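Local structure of putative methylase (Clostridium difficile, 3LDU) at residues T26-E31 with N53-C58; A116-A121 with I145-H150; R226-E231 with D243-A248. The protein probably methylates guanine bases of ribosomal RNA, pairing an RNA-binding THUMP module with a Rossmann-like methyltransferase domain whose pocket holds GTP here. All blocks are in the same frame, centred on the assembly; numbering follows the deposited sequence.

Contact 1 (T26-E31 with N53-C58); sequences TNLGYE and NMWLRC
In Leu28, CG lies beside the backbone N and anti to the carbonyl carbon (chi1 -67°), and chi2 of -177° sets CD1 anti to CA, where it faces Leu56, while CD2 is left to face Trp55. The setting is the ferredoxin-like N-terminal domain, where the ends of helices 18-27 and 48-55 come together beside the sheet. It illustrates how one branched side chain can serve two neighbours. The CD1 methyl of Leu28 meets CD2 of Leu56 at 3.8 Å, while its other methyl, CD2, reaches CB of Trp55. The second touch falls on the stem of the tryptophan: of the ring, CG comes nearest to Leu28 CD2, at 4.1 Å and obliquely, and the indole itself leads away from Leu28. Leu56 is the first residue past the end of its helix, and its side chain, extended like that of Leu28, brings its tip closer than its base would suggest. Gly29, with positive phi (95°), closes helix 18-27 with a Schellman motif, one bond of which runs from Gly29 N to Thr26 O at 2.8 Å. Lys51 adds a polar tie between the two helices, donating from NZ to Leu28 O. Glu24, one turn back in the first helix, accepts from the backbone N of Arg57 and of Cys58, so the loop after helix 48-55 is held from the same helix. Over the centre of the Tyr30 ring, 4.1 Å above its plane, sits Leu28 O.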
ATOM      1  N   THR A  26     -13.779   1.461  -4.637  1.00 22.40           N
ATOM      2  CA  THR A  26     -15.206   1.736  -4.739  1.00 28.51           C
ATOM      3  C   THR A  26     -15.452   3.230  -4.516  1.00 27.13           C
ATOM      4  O   THR A  26     -16.260   3.843  -5.212  1.00 25.93           O
ATOM      5  CB  THR A  26     -16.006   0.866  -3.737  1.00 24.99           C
ATOM      6  OG1 THR A  26     -15.793  -0.516  -4.052  1.00 23.61           O
ATOM      7  CG2 THR A  26     -17.494   1.167  -3.823  1.00 24.17           C
ATOM      8  N   ASN A  27     -14.734   3.813  -3.557  1.00 20.70           N
ATOM      9  CA  ASN A  27     -14.895   5.238  -3.247  1.00 23.02           C
ATOM     10  C   ASN A  27     -14.417   6.145  -4.391  1.00 25.71           C
ATOM     11  O   ASN A  27     -14.833   7.295  -4.479  1.00 28.70           O
ATOM     12  CB  ASN A  27     -14.197   5.605  -1.921  1.00 19.88           C
ATOM     13  CG  ASN A  27     -15.094   5.397  -0.701  1.00 26.94           C
ATOM     14  OD1 ASN A  27     -14.638   4.920   0.349  1.00 36.33           O
ATOM     15  ND2 ASN A  27     -16.367   5.758  -0.827  1.00 27.71           N
ATOM     16  N   LEU A  28     -13.549   5.630  -5.254  1.00 24.83           N
ATOM     17  CA  LEU A  28     -13.134   6.369  -6.459  1.00 26.20           C
ATOM     18  C   LEU A  28     -14.197   6.271  -7.545  1.00 30.84           C
ATOM     19  O   LEU A  28     -14.103   6.940  -8.577  1.00 30.56           O
ATOM     20  CB  LEU A  28     -11.801   5.848  -7.004  1.00 26.98           C
ATOM     21  CG  LEU A  28     -10.554   6.073  -6.154  1.00 29.97           C
ATOM     22  CD1 LEU A  28      -9.320   5.551  -6.890  1.00 26.78           C
ATOM     23  CD2 LEU A  28     -10.410   7.545  -5.858  1.00 31.53           C
ATOM     24  N   GLY A  29     -15.200   5.428  -7.317  1.00 30.00           N
ATOM     25  CA  GLY A  29     -16.295   5.278  -8.259  1.00 29.38           C
ATOM     26  C   GLY A  29     -16.121   4.137  -9.234  1.00 26.56           C
ATOM     27  O   GLY A  29     -16.875   4.024 -10.201  1.00 28.60           O
ATOM     28  N   TYR A  30     -15.148   3.267  -8.985  1.00 24.22           N
ATOM     29  CA  TYR A  30     -14.841   2.210  -9.959  1.00 23.26           C
ATOM     30  C   TYR A  30     -15.437   0.853  -9.626  1.00 30.07           C
ATOM     31  O   TYR A  30     -15.638   0.508  -8.457  1.00 27.00           O
ATOM     32  CB  TYR A  30     -13.334   2.072 -10.175  1.00 25.03           C
ATOM     33  CG  TYR A  30     -12.693   3.336 -10.694  1.00 29.89           C
ATOM     34  CD1 TYR A  30     -13.293   4.061 -11.715  1.00 28.35           C
ATOM     35  CD2 TYR A  30     -11.485   3.801 -10.175  1.00 28.51           C
ATOM     36  CE1 TYR A  30     -12.725   5.213 -12.204  1.00 30.40           C
ATOM     37  CE2 TYR A  30     -10.904   4.959 -10.663  1.00 31.37           C
ATOM     38  CZ  TYR A  30     -11.532   5.658 -11.678  1.00 30.95           C
ATOM     39  OH  TYR A  30     -10.981   6.808 -12.190  1.00 37.15           O
ATOM     40  N   GLU A  31     -15.701   0.088 -10.680  1.00 32.15           N
ATOM     41  CA  GLU A  31     -16.289  -1.233 -10.570  1.00 33.35           C
ATOM     42  C   GLU A  31     -15.227  -2.295 -10.302  1.00 32.36           C
ATOM     43  O   GLU A  31     -14.260  -2.426 -11.057  1.00 33.98           O
ATOM     44  CB  GLU A  31     -17.036  -1.565 -11.865  1.00 33.05           C
ATOM     45  CG  GLU A  31     -17.722  -2.921 -11.851  1.00 38.04           C
ATOM     46  CD  GLU A  31     -18.251  -3.327 -13.218  1.00 47.19           C
ATOM     47  OE1 GLU A  31     -17.979  -2.609 -14.206  1.00 49.12           O
ATOM     48  OE2 GLU A  31     -18.933  -4.368 -13.298  1.00 45.86           O
ATOM     49  N   ASN A  53      -3.250   5.741  -9.036  1.00 18.25           N
ATOM     50  CA  ASN A  53      -1.931   6.064  -8.506  1.00 19.82           C
ATOM     51  C   ASN A  53      -1.976   7.233  -7.525  1.00 21.70           C
ATOM     52  O   ASN A  53      -1.276   7.236  -6.511  1.00 21.35           O
ATOM     53  CB  ASN A  53      -0.966   6.397  -9.657  1.00 18.08           C
ATOM     54  CG  ASN A  53      -0.445   5.160 -10.329  1.00 22.73           C
ATOM     55  OD1 ASN A  53       0.305   4.393  -9.729  1.00 18.41           O
ATOM     56  ND2 ASN A  53      -0.845   4.942 -11.583  1.00 19.76           N
HETATM   57  N   MSE A  54      -2.820   8.217  -7.815  1.00 21.57           N
HETATM   58  CA  MSE A  54      -2.874   9.424  -6.988  1.00 21.87           C
HETATM   59  C   MSE A  54      -3.468   9.152  -5.611  1.00 19.19           C
HETATM   60  O   MSE A  54      -2.997   9.694  -4.594  1.00 23.21           O
HETATM   61  CB  MSE A  54      -3.711  10.498  -7.680  1.00 26.71           C
HETATM   62  CG  MSE A  54      -3.846  11.801  -6.903  1.00 28.48           C
HETATM   63 SE   MSE A  54      -2.132  12.690  -6.549  0.60 33.83          SE
HETATM   64  CE  MSE A  54      -1.257  12.391  -8.198  1.00 23.66           C
ATOM     65  N   TRP A  55      -4.512   8.327  -5.589  1.00 20.93           N
ATOM     66  CA  TRP A  55      -5.402   8.253  -4.435  1.00 21.16           C
ATOM     67  C   TRP A  55      -5.338   6.965  -3.613  1.00 20.15           C
ATOM     68  O   TRP A  55      -5.656   6.984  -2.423  1.00 21.28           O
ATOM     69  CB  TRP A  55      -6.856   8.513  -4.871  1.00 22.53           C
ATOM     70  CG  TRP A  55      -7.133   9.973  -5.115  1.00 21.27           C
ATOM     71  CD1 TRP A  55      -7.227  10.611  -6.329  1.00 22.85           C
ATOM     72  CD2 TRP A  55      -7.290  10.980  -4.116  1.00 23.50           C
ATOM     73  NE1 TRP A  55      -7.460  11.955  -6.131  1.00 24.29           N
ATOM     74  CE2 TRP A  55      -7.500  12.207  -4.784  1.00 21.41           C
ATOM     75  CE3 TRP A  55      -7.287  10.970  -2.714  1.00 23.57           C
ATOM     76  CZ2 TRP A  55      -7.709  13.404  -4.098  1.00 20.63           C
ATOM     77  CZ3 TRP A  55      -7.484  12.153  -2.038  1.00 25.38           C
ATOM     78  CH2 TRP A  55      -7.694  13.355  -2.727  1.00 24.44           C
ATOM     79  N   LEU A  56      -4.949   5.847  -4.222  1.00 18.53           N
ATOM     80  CA  LEU A  56      -4.991   4.589  -3.470  1.00 18.75           C
ATOM     81  C   LEU A  56      -3.869   4.498  -2.424  1.00 19.74           C
ATOM     82  O   LEU A  56      -2.681   4.581  -2.766  1.00 21.05           O
ATOM     83  CB  LEU A  56      -4.938   3.392  -4.436  1.00 15.66           C
ATOM     84  CG  LEU A  56      -6.121   3.301  -5.392  1.00 19.25           C
ATOM     85  CD1 LEU A  56      -5.912   2.110  -6.344  1.00 23.22           C
ATOM     86  CD2 LEU A  56      -7.441   3.163  -4.632  1.00 22.74           C
ATOM     87  N   ARG A  57      -4.250   4.320  -1.154  1.00 18.09           N
ATOM     88  CA  ARG A  57      -3.294   4.243  -0.045  1.00 18.19           C
ATOM     89  C   ARG A  57      -2.896   2.821   0.309  1.00 18.85           C
ATOM     90  O   ARG A  57      -1.871   2.613   0.951  1.00 22.53           O
ATOM     91  CB  ARG A  57      -3.871   4.911   1.205  1.00 16.58           C
ATOM     92  CG  ARG A  57      -4.400   6.303   0.960  1.00 19.60           C
ATOM     93  CD  ARG A  57      -4.885   6.965   2.233  1.00 24.09           C
ATOM     94  NE  ARG A  57      -5.667   8.166   1.941  1.00 23.67           N
ATOM     95  CZ  ARG A  57      -5.160   9.389   1.897  1.00 20.87           C
ATOM     96  NH1 ARG A  57      -3.857   9.582   2.127  1.00 23.62           N
ATOM     97  NH2 ARG A  57      -5.947  10.415   1.611  1.00 23.91           N
ATOM     98  N   CYS A  58      -3.697   1.844  -0.115  1.00 17.30           N
ATOM     99  CA  CYS A  58      -3.440   0.442   0.241  1.00 17.23           C
ATOM    100  C   CYS A  58      -2.954  -0.433  -0.917  1.00 20.32           C
ATOM    101  O   CYS A  58      -2.702  -1.620  -0.747  1.00 22.98           O
ATOM    102  CB  CYS A  58      -4.682  -0.162   0.888  1.00 22.51           C
ATOM    103  SG  CYS A  58      -5.076   0.642   2.478  1.00 23.95           S
TER

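Contact 2 (A116-A121 with I145-H150); sequences AIVKKA and IFVFIH
Val118 of helix 111-129 and Val147 of strand 145-150 form the close part of this contact, a helix laid against a sheet; the CA atoms of Val118 and Val147 are 8.4 Å apart. The meeting is between methyls: CG2 of Val147 approaches CG2 of Val118 at 4.0 Å and its CG1 at 4.2 Å, nesting against the fork of the helix residue. It does so because in Val147 CG1 stands anti to the backbone N (chi1 -176°), which turns CG2 to the helix. The two valine side chains run antiparallel beside one another. Two residues earlier on the strand the touch is looser: CG2 of Ile145 comes only to 4.5 Å from CG1 of Val118. All three residues are buried and meet through apolar atoms alone.

The opposite face of the strand differs. Phe146 points away from the helix and is partly exposed, its ring edge-to-face with that of His63. On the helix, the outward side carries Lys120, which is exposed, while Lys119 makes a salt bridge to Glu138 and a cation-pi contact with Phe96. Ile117 and Ala121 turn to helix 74-82, which packs beside this one. Strand 145-150 is bonded to strands 98-104 and 153-159 on its two sides. An apolar helix face resting on one face of such a sheet is the alpha/beta packing of the THUMP domain.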
ATOM      1  N   ALA A 116      12.145 -14.127 -20.783  1.00 20.21           N
ATOM      2  CA  ALA A 116      12.819 -14.130 -22.081  1.00 21.17           C
ATOM      3  C   ALA A 116      11.838 -14.415 -23.207  1.00 21.25           C
ATOM      4  O   ALA A 116      11.902 -13.778 -24.245  1.00 22.09           O
ATOM      5  CB  ALA A 116      13.949 -15.151 -22.115  1.00 25.06           C
ATOM      6  N   ILE A 117      10.954 -15.388 -23.006  1.00 24.93           N
ATOM      7  CA  ILE A 117      10.000 -15.775 -24.040  1.00 24.76           C
ATOM      8  C   ILE A 117       9.005 -14.643 -24.316  1.00 21.94           C
ATOM      9  O   ILE A 117       8.683 -14.354 -25.472  1.00 22.44           O
ATOM     10  CB  ILE A 117       9.257 -17.086 -23.680  1.00 26.20           C
ATOM     11  CG1 ILE A 117      10.203 -18.290 -23.788  1.00 25.24           C
ATOM     12  CG2 ILE A 117       8.029 -17.284 -24.576  1.00 24.88           C
ATOM     13  CD1 ILE A 117      10.471 -18.746 -25.226  1.00 28.22           C
ATOM     14  N   VAL A 118       8.529 -13.995 -23.257  1.00 21.24           N
ATOM     15  CA  VAL A 118       7.634 -12.858 -23.429  1.00 22.69           C
ATOM     16  C   VAL A 118       8.349 -11.717 -24.161  1.00 23.98           C
ATOM     17  O   VAL A 118       7.778 -11.103 -25.062  1.00 23.17           O
ATOM     18  CB  VAL A 118       7.025 -12.386 -22.067  1.00 19.83           C
ATOM     19  CG1 VAL A 118       6.390 -11.012 -22.189  1.00 21.75           C
ATOM     20  CG2 VAL A 118       5.990 -13.398 -21.583  1.00 21.02           C
ATOM     21  N   LYS A 119       9.598 -11.441 -23.784  1.00 23.02           N
ATOM     22  CA  LYS A 119      10.399 -10.443 -24.501  1.00 22.75           C
ATOM     23  C   LYS A 119      10.442 -10.763 -25.997  1.00 24.28           C
ATOM     24  O   LYS A 119      10.152  -9.915 -26.841  1.00 24.27           O
ATOM     25  CB  LYS A 119      11.821 -10.379 -23.929  1.00 23.93           C
ATOM     26  CG  LYS A 119      12.710  -9.330 -24.596  1.00 29.19           C
ATOM     27  CD  LYS A 119      12.220  -7.915 -24.315  1.00 34.90           C
ATOM     28  CE  LYS A 119      13.134  -6.866 -24.961  1.00 37.59           C
ATOM     29  NZ  LYS A 119      12.847  -5.464 -24.508  1.00 34.94           N
ATOM     30  N   LYS A 120      10.791 -11.998 -26.322  1.00 22.70           N
ATOM     31  CA  LYS A 120      10.898 -12.401 -27.724  1.00 23.19           C
ATOM     32  C   LYS A 120       9.570 -12.212 -28.464  1.00 25.23           C
ATOM     33  O   LYS A 120       9.545 -11.712 -29.598  1.00 25.28           O
ATOM     34  CB  LYS A 120      11.372 -13.855 -27.821  1.00 23.84           C
ATOM     35  CG  LYS A 120      11.608 -14.370 -29.246  1.00 27.70           C
ATOM     36  CD  LYS A 120      12.297 -15.731 -29.179  1.00 38.61           C
ATOM     37  CE  LYS A 120      11.633 -16.770 -30.062  1.00 52.75           C
ATOM     38  NZ  LYS A 120      11.851 -18.154 -29.533  1.00 51.21           N
ATOM     39  N   ALA A 121       8.470 -12.620 -27.833  1.00 21.90           N
ATOM     40  CA  ALA A 121       7.140 -12.490 -28.432  1.00 28.45           C
ATOM     41  C   ALA A 121       6.778 -11.041 -28.731  1.00 26.32           C
ATOM     42  O   ALA A 121       6.261 -10.725 -29.809  1.00 24.98           O
ATOM     43  CB  ALA A 121       6.085 -13.126 -27.534  1.00 27.42           C
ATOM     44  N   ILE A 145       6.966  -4.339 -18.327  1.00 20.91           N
ATOM     45  CA  ILE A 145       6.014  -5.424 -18.516  1.00 18.73           C
ATOM     46  C   ILE A 145       6.094  -6.393 -17.338  1.00 23.66           C
ATOM     47  O   ILE A 145       7.185  -6.812 -16.942  1.00 21.26           O
ATOM     48  CB  ILE A 145       6.298  -6.174 -19.834  1.00 20.92           C
ATOM     49  CG1 ILE A 145       6.412  -5.185 -21.009  1.00 24.15           C
ATOM     50  CG2 ILE A 145       5.228  -7.227 -20.104  1.00 19.69           C
ATOM     51  CD1 ILE A 145       5.128  -4.405 -21.327  1.00 23.59           C
ATOM     52  N   PHE A 146       4.935  -6.729 -16.776  1.00 20.66           N
ATOM     53  CA  PHE A 146       4.865  -7.665 -15.655  1.00 25.13           C
ATOM     54  C   PHE A 146       4.092  -8.913 -16.082  1.00 23.28           C
ATOM     55  O   PHE A 146       3.036  -8.804 -16.713  1.00 24.98           O
ATOM     56  CB  PHE A 146       4.160  -7.009 -14.466  1.00 19.27           C
ATOM     57  CG  PHE A 146       5.057  -6.146 -13.599  1.00 28.78           C
ATOM     58  CD1 PHE A 146       5.814  -5.107 -14.145  1.00 25.74           C
ATOM     59  CD2 PHE A 146       5.122  -6.360 -12.228  1.00 34.07           C
ATOM     60  CE1 PHE A 146       6.621  -4.313 -13.330  1.00 24.26           C
ATOM     61  CE2 PHE A 146       5.928  -5.564 -11.419  1.00 32.03           C
ATOM     62  CZ  PHE A 146       6.673  -4.545 -11.971  1.00 31.39           C
ATOM     63  N   VAL A 147       4.602 -10.094 -15.731  1.00 18.82           N
ATOM     64  CA  VAL A 147       3.932 -11.346 -16.075  1.00 16.97           C
ATOM     65  C   VAL A 147       3.640 -12.106 -14.786  1.00 19.24           C
ATOM     66  O   VAL A 147       4.520 -12.230 -13.933  1.00 22.34           O
ATOM     67  CB  VAL A 147       4.801 -12.239 -16.985  1.00 20.34           C
ATOM     68  CG1 VAL A 147       4.032 -13.487 -17.417  1.00 20.40           C
ATOM     69  CG2 VAL A 147       5.267 -11.465 -18.208  1.00 20.91           C
ATOM     70  N   PHE A 148       2.406 -12.587 -14.651  1.00 18.33           N
ATOM     71  CA  PHE A 148       1.981 -13.298 -13.447  1.00 20.95           C
ATOM     72  C   PHE A 148       1.289 -14.582 -13.890  1.00 23.15           C
ATOM     73  O   PHE A 148       0.330 -14.536 -14.658  1.00 24.76           O
ATOM     74  CB  PHE A 148       1.010 -12.418 -12.650  1.00 18.78           C
ATOM     75  CG  PHE A 148       0.461 -13.070 -11.415  1.00 21.33           C
ATOM     76  CD1 PHE A 148       1.195 -13.076 -10.237  1.00 34.87           C
ATOM     77  CD2 PHE A 148      -0.803 -13.647 -11.423  1.00 24.43           C
ATOM     78  CE1 PHE A 148       0.691 -13.670  -9.092  1.00 35.47           C
ATOM     79  CE2 PHE A 148      -1.312 -14.237 -10.271  1.00 35.91           C
ATOM     80  CZ  PHE A 148      -0.561 -14.253  -9.115  1.00 31.47           C
ATOM     81  N   ILE A 149       1.792 -15.729 -13.434  1.00 20.53           N
ATOM     82  CA  ILE A 149       1.197 -17.013 -13.792  1.00 18.15           C
ATOM     83  C   ILE A 149       0.724 -17.739 -12.537  1.00 19.60           C
ATOM     84  O   ILE A 149       1.485 -17.921 -11.588  1.00 22.96           O
ATOM     85  CB  ILE A 149       2.173 -17.902 -14.587  1.00 21.77           C
ATOM     86  CG1 ILE A 149       2.881 -17.076 -15.681  1.00 21.45           C
ATOM     87  CG2 ILE A 149       1.426 -19.083 -15.226  1.00 19.56           C
ATOM     88  CD1 ILE A 149       3.837 -17.878 -16.575  1.00 24.95           C
ATOM     89  N   HIS A 150      -0.549 -18.121 -12.531  1.00 18.67           N
ATOM     90  CA  HIS A 150      -1.108 -18.810 -11.378  1.00 20.23           C
ATOM     91  C   HIS A 150      -1.958 -19.955 -11.890  1.00 22.44           C
ATOM     92  O   HIS A 150      -2.880 -19.748 -12.679  1.00 23.91           O
ATOM     93  CB  HIS A 150      -1.935 -17.846 -10.532  1.00 25.01           C
ATOM     94  CG  HIS A 150      -2.575 -18.497  -9.346  1.00 29.82           C
ATOM     95  ND1 HIS A 150      -1.891 -18.747  -8.176  1.00 40.15           N
ATOM     96  CD2 HIS A 150      -3.822 -18.978  -9.165  1.00 32.53           C
ATOM     97  CE1 HIS A 150      -2.700 -19.335  -7.315  1.00 34.91           C
ATOM     98  NE2 HIS A 150      -3.882 -19.485  -7.888  1.00 42.71           N
TER

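Contact 3 (R226-E231 with D243-A248); sequences REFISE and DVRKDA
The loop between helices 208-217 and 238-251, in the methyltransferase sequence region, is fastened to the second of these helices by Arg245, an example of one guanidinium serving both a carboxylate and a backbone carbonyl. Its chain runs extended from CG to NE and presents the edge of the group to Glu231. The grip is side-on: NE donates to OE2 at 3.1 Å and NH2 to OE1 at 2.9 Å, a bidentate salt bridge. Both oxygens lie near the guanidinium plane, yet the carboxylate is turned 33° from it, so NH2 meets OE1 from above the carboxylate plane. OE1 also accepts from the backbone N of Phe228 at 2.9 Å, through its anti lone pair, which helps to set the rotation of the carboxylate. NH2 of Arg245 also comes to 2.4 Å from Arg226 O, too short for that bond to be other than doubtful, and NH1 reaches the same oxygen only weakly. The ring of Phe228 lies close to NH2, CD2 at 3.5 Å, in an oblique approach. NE and NH2 of Arg226 both donate to Glu227 O, within the loop. Glu231, bonding back to Phe228 N at the start of 3-10 segment 229-231, acts like the glutamate half of a capping box.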
ATOM      1  N   ARG A 226       4.859  12.702  -5.302  1.00 34.53           N
ATOM      2  CA  ARG A 226       5.764  11.812  -6.009  1.00 29.32           C
ATOM      3  C   ARG A 226       5.394  11.695  -7.484  1.00 31.15           C
ATOM      4  O   ARG A 226       4.356  12.206  -7.919  1.00 25.44           O
ATOM      5  CB  ARG A 226       5.812  10.429  -5.365  1.00 24.69           C
ATOM      6  CG  ARG A 226       4.461   9.734  -5.252  1.00 24.63           C
ATOM      7  CD  ARG A 226       4.667   8.234  -5.129  1.00 24.63           C
ATOM      8  NE  ARG A 226       5.143   7.670  -6.391  1.00 23.50           N
ATOM      9  CZ  ARG A 226       5.569   6.416  -6.554  1.00 26.27           C
ATOM     10  NH1 ARG A 226       5.605   5.584  -5.526  1.00 23.37           N
ATOM     11  NH2 ARG A 226       5.977   5.992  -7.743  1.00 27.29           N
ATOM     12  N   GLU A 227       6.241  11.023  -8.249  1.00 25.19           N
ATOM     13  CA  GLU A 227       5.941  10.836  -9.664  1.00 29.09           C
ATOM     14  C   GLU A 227       5.722   9.366 -10.032  1.00 25.27           C
ATOM     15  O   GLU A 227       6.033   8.458  -9.256  1.00 23.09           O
ATOM     16  CB  GLU A 227       6.967  11.517 -10.559  1.00 40.08           C
ATOM     17  CG  GLU A 227       8.386  11.043 -10.426  1.00 47.49           C
ATOM     18  CD  GLU A 227       9.343  11.956 -11.182  1.00 57.47           C
ATOM     19  OE1 GLU A 227       9.683  11.648 -12.349  1.00 59.52           O
ATOM     20  OE2 GLU A 227       9.734  12.999 -10.617  1.00 59.20           O
ATOM     21  N   PHE A 228       5.144   9.152 -11.204  1.00 22.98           N
ATOM     22  CA  PHE A 228       4.765   7.815 -11.638  1.00 20.46           C
ATOM     23  C   PHE A 228       5.279   7.590 -13.038  1.00 24.55           C
ATOM     24  O   PHE A 228       5.292   8.516 -13.858  1.00 25.55           O
ATOM     25  CB  PHE A 228       3.250   7.675 -11.594  1.00 17.54           C
ATOM     26  CG  PHE A 228       2.688   7.928 -10.236  1.00 23.48           C
ATOM     27  CD1 PHE A 228       2.633   6.909  -9.304  1.00 22.13           C
ATOM     28  CD2 PHE A 228       2.254   9.193  -9.876  1.00 24.86           C
ATOM     29  CE1 PHE A 228       2.129   7.144  -8.032  1.00 21.58           C
ATOM     30  CE2 PHE A 228       1.747   9.429  -8.616  1.00 27.65           C
ATOM     31  CZ  PHE A 228       1.692   8.402  -7.692  1.00 26.57           C
ATOM     32  N   ILE A 229       5.721   6.368 -13.317  1.00 22.92           N
ATOM     33  CA  ILE A 229       6.324   6.076 -14.626  1.00 19.66           C
ATOM     34  C   ILE A 229       5.386   6.395 -15.793  1.00 22.19           C
ATOM     35  O   ILE A 229       5.852   6.851 -16.836  1.00 22.78           O
ATOM     36  CB  ILE A 229       6.815   4.607 -14.698  1.00 27.96           C
ATOM     37  CG1 ILE A 229       7.790   4.413 -15.861  1.00 32.56           C
ATOM     38  CG2 ILE A 229       5.628   3.643 -14.810  1.00 25.91           C
ATOM     39  CD1 ILE A 229       9.021   5.295 -15.782  1.00 37.25           C
ATOM     40  N   SER A 230       4.077   6.189 -15.630  1.00 23.16           N
ATOM     41  CA  SER A 230       3.121   6.402 -16.734  1.00 23.22           C
ATOM     42  C   SER A 230       2.872   7.873 -17.071  1.00 24.68           C
ATOM     43  O   SER A 230       2.221   8.189 -18.084  1.00 25.28           O
ATOM     44  CB  SER A 230       1.777   5.728 -16.435  1.00 21.31           C
ATOM     45  OG  SER A 230       1.267   6.158 -15.175  1.00 22.29           O
ATOM     46  N   GLU A 231       3.373   8.775 -16.231  1.00 24.76           N
ATOM     47  CA  GLU A 231       3.263  10.196 -16.531  1.00 28.40           C
ATOM     48  C   GLU A 231       4.077  10.561 -17.767  1.00 29.83           C
ATOM     49  O   GLU A 231       3.828  11.596 -18.396  1.00 34.17           O
ATOM     50  CB  GLU A 231       3.695  11.053 -15.342  1.00 26.50           C
ATOM     51  CG  GLU A 231       2.733  10.988 -14.173  1.00 22.35           C
ATOM     52  CD  GLU A 231       3.135  11.931 -13.069  1.00 34.95           C
ATOM     53  OE1 GLU A 231       3.982  11.541 -12.237  1.00 42.52           O
ATOM     54  OE2 GLU A 231       2.611  13.066 -13.040  1.00 33.63           O
ATOM     55  N   ASP A 243      -4.727  17.277 -14.708  1.00 30.09           N
ATOM     56  CA  ASP A 243      -5.976  17.641 -14.052  1.00 27.27           C
ATOM     57  C   ASP A 243      -6.165  16.860 -12.750  1.00 26.24           C
ATOM     58  O   ASP A 243      -6.669  17.397 -11.763  1.00 28.40           O
ATOM     59  CB  ASP A 243      -7.159  17.405 -14.986  1.00 27.78           C
ATOM     60  CG  ASP A 243      -7.211  18.417 -16.124  1.00 37.43           C
ATOM     61  OD1 ASP A 243      -6.463  19.410 -16.059  1.00 37.44           O
ATOM     62  OD2 ASP A 243      -8.005  18.224 -17.064  1.00 38.92           O
ATOM     63  N   VAL A 244      -5.755  15.595 -12.754  1.00 25.69           N
ATOM     64  CA  VAL A 244      -5.855  14.761 -11.554  1.00 26.95           C
ATOM     65  C   VAL A 244      -4.967  15.270 -10.419  1.00 27.20           C
ATOM     66  O   VAL A 244      -5.391  15.309  -9.264  1.00 26.65           O
ATOM     67  CB  VAL A 244      -5.572  13.275 -11.857  1.00 26.85           C
ATOM     68  CG1 VAL A 244      -5.356  12.490 -10.555  1.00 25.71           C
ATOM     69  CG2 VAL A 244      -6.720  12.684 -12.659  1.00 27.84           C
ATOM     70  N   ARG A 245      -3.739  15.671 -10.732  1.00 27.10           N
ATOM     71  CA  ARG A 245      -2.877  16.274  -9.705  1.00 32.73           C
ATOM     72  C   ARG A 245      -3.411  17.594  -9.166  1.00 31.69           C
ATOM     73  O   ARG A 245      -3.373  17.839  -7.960  1.00 29.87           O
ATOM     74  CB  ARG A 245      -1.465  16.519 -10.235  1.00 37.41           C
ATOM     75  CG  ARG A 245      -0.605  15.299 -10.245  1.00 45.62           C
ATOM     76  CD  ARG A 245       0.861  15.665 -10.190  1.00 43.95           C
ATOM     77  NE  ARG A 245       1.660  14.476 -10.438  1.00 47.23           N
ATOM     78  CZ  ARG A 245       2.209  13.726  -9.491  1.00 41.60           C
ATOM     79  NH1 ARG A 245       2.075  14.054  -8.207  1.00 37.61           N
ATOM     80  NH2 ARG A 245       2.905  12.655  -9.835  1.00 43.24           N
ATOM     81  N   LYS A 246      -3.857  18.469 -10.065  1.00 33.00           N
ATOM     82  CA  LYS A 246      -4.405  19.753  -9.640  1.00 29.38           C
ATOM     83  C   LYS A 246      -5.654  19.541  -8.777  1.00 28.53           C
ATOM     84  O   LYS A 246      -5.859  20.234  -7.781  1.00 35.17           O
ATOM     85  CB  LYS A 246      -4.745  20.631 -10.845  1.00 38.45           C
ATOM     86  CG  LYS A 246      -4.924  22.097 -10.490  1.00 51.90           C
ATOM     87  CD  LYS A 246      -3.602  22.743 -10.083  1.00 64.86           C
ATOM     88  CE  LYS A 246      -2.653  22.867 -11.272  1.00 72.73           C
ATOM     89  NZ  LYS A 246      -1.401  23.607 -10.936  1.00 74.86           N
ATOM     90  N   ASP A 247      -6.490  18.591  -9.187  1.00 28.27           N
ATOM     91  CA  ASP A 247      -7.698  18.243  -8.458  1.00 30.84           C
ATOM     92  C   ASP A 247      -7.319  17.782  -7.054  1.00 30.93           C
ATOM     93  O   ASP A 247      -7.939  18.191  -6.071  1.00 29.96           O
ATOM     94  CB  ASP A 247      -8.449  17.124  -9.188  1.00 29.02           C
ATOM     95  CG  ASP A 247      -9.697  16.670  -8.451  1.00 37.12           C
ATOM     96  OD1 ASP A 247     -10.555  17.521  -8.137  1.00 37.64           O
ATOM     97  OD2 ASP A 247      -9.822  15.452  -8.200  1.00 36.72           O
ATOM     98  N   ALA A 248      -6.293  16.940  -6.961  1.00 24.02           N
ATOM     99  CA  ALA A 248      -5.872  16.433  -5.653  1.00 28.43           C
ATOM    100  C   ALA A 248      -5.373  17.555  -4.756  1.00 30.21           C
ATOM    101  O   ALA A 248      -5.679  17.586  -3.563  1.00 29.41           O
ATOM    102  CB  ALA A 248      -4.823  15.336  -5.788  1.00 23.92           C
TER

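Contacts 1 and 3 adjoin, their centres 14 Å apart, although they belong to different sequence families: the ferredoxin-like domain and the methyltransferase region. Helix 48-55 packs on helix 238-251 and its preceding loop: CE of Met54, a selenomethionine, lies 3.6 Å from CG of Arg245, CZ2 of Trp55 lies 3.9 Å from CB of Ala248, and Asn53 O comes 3.4 Å from CZ of Phe228. Contact 2, in the THUMP domain, is centred 27 Å from contact 1 and 28 Å from contact 3, with nearest atoms about 11 and 8 Å away and no touch. Its strand nevertheless shares a mixed sheet with strands of the ferredoxin-like domain. All three contacts lie away from the GTP pocket.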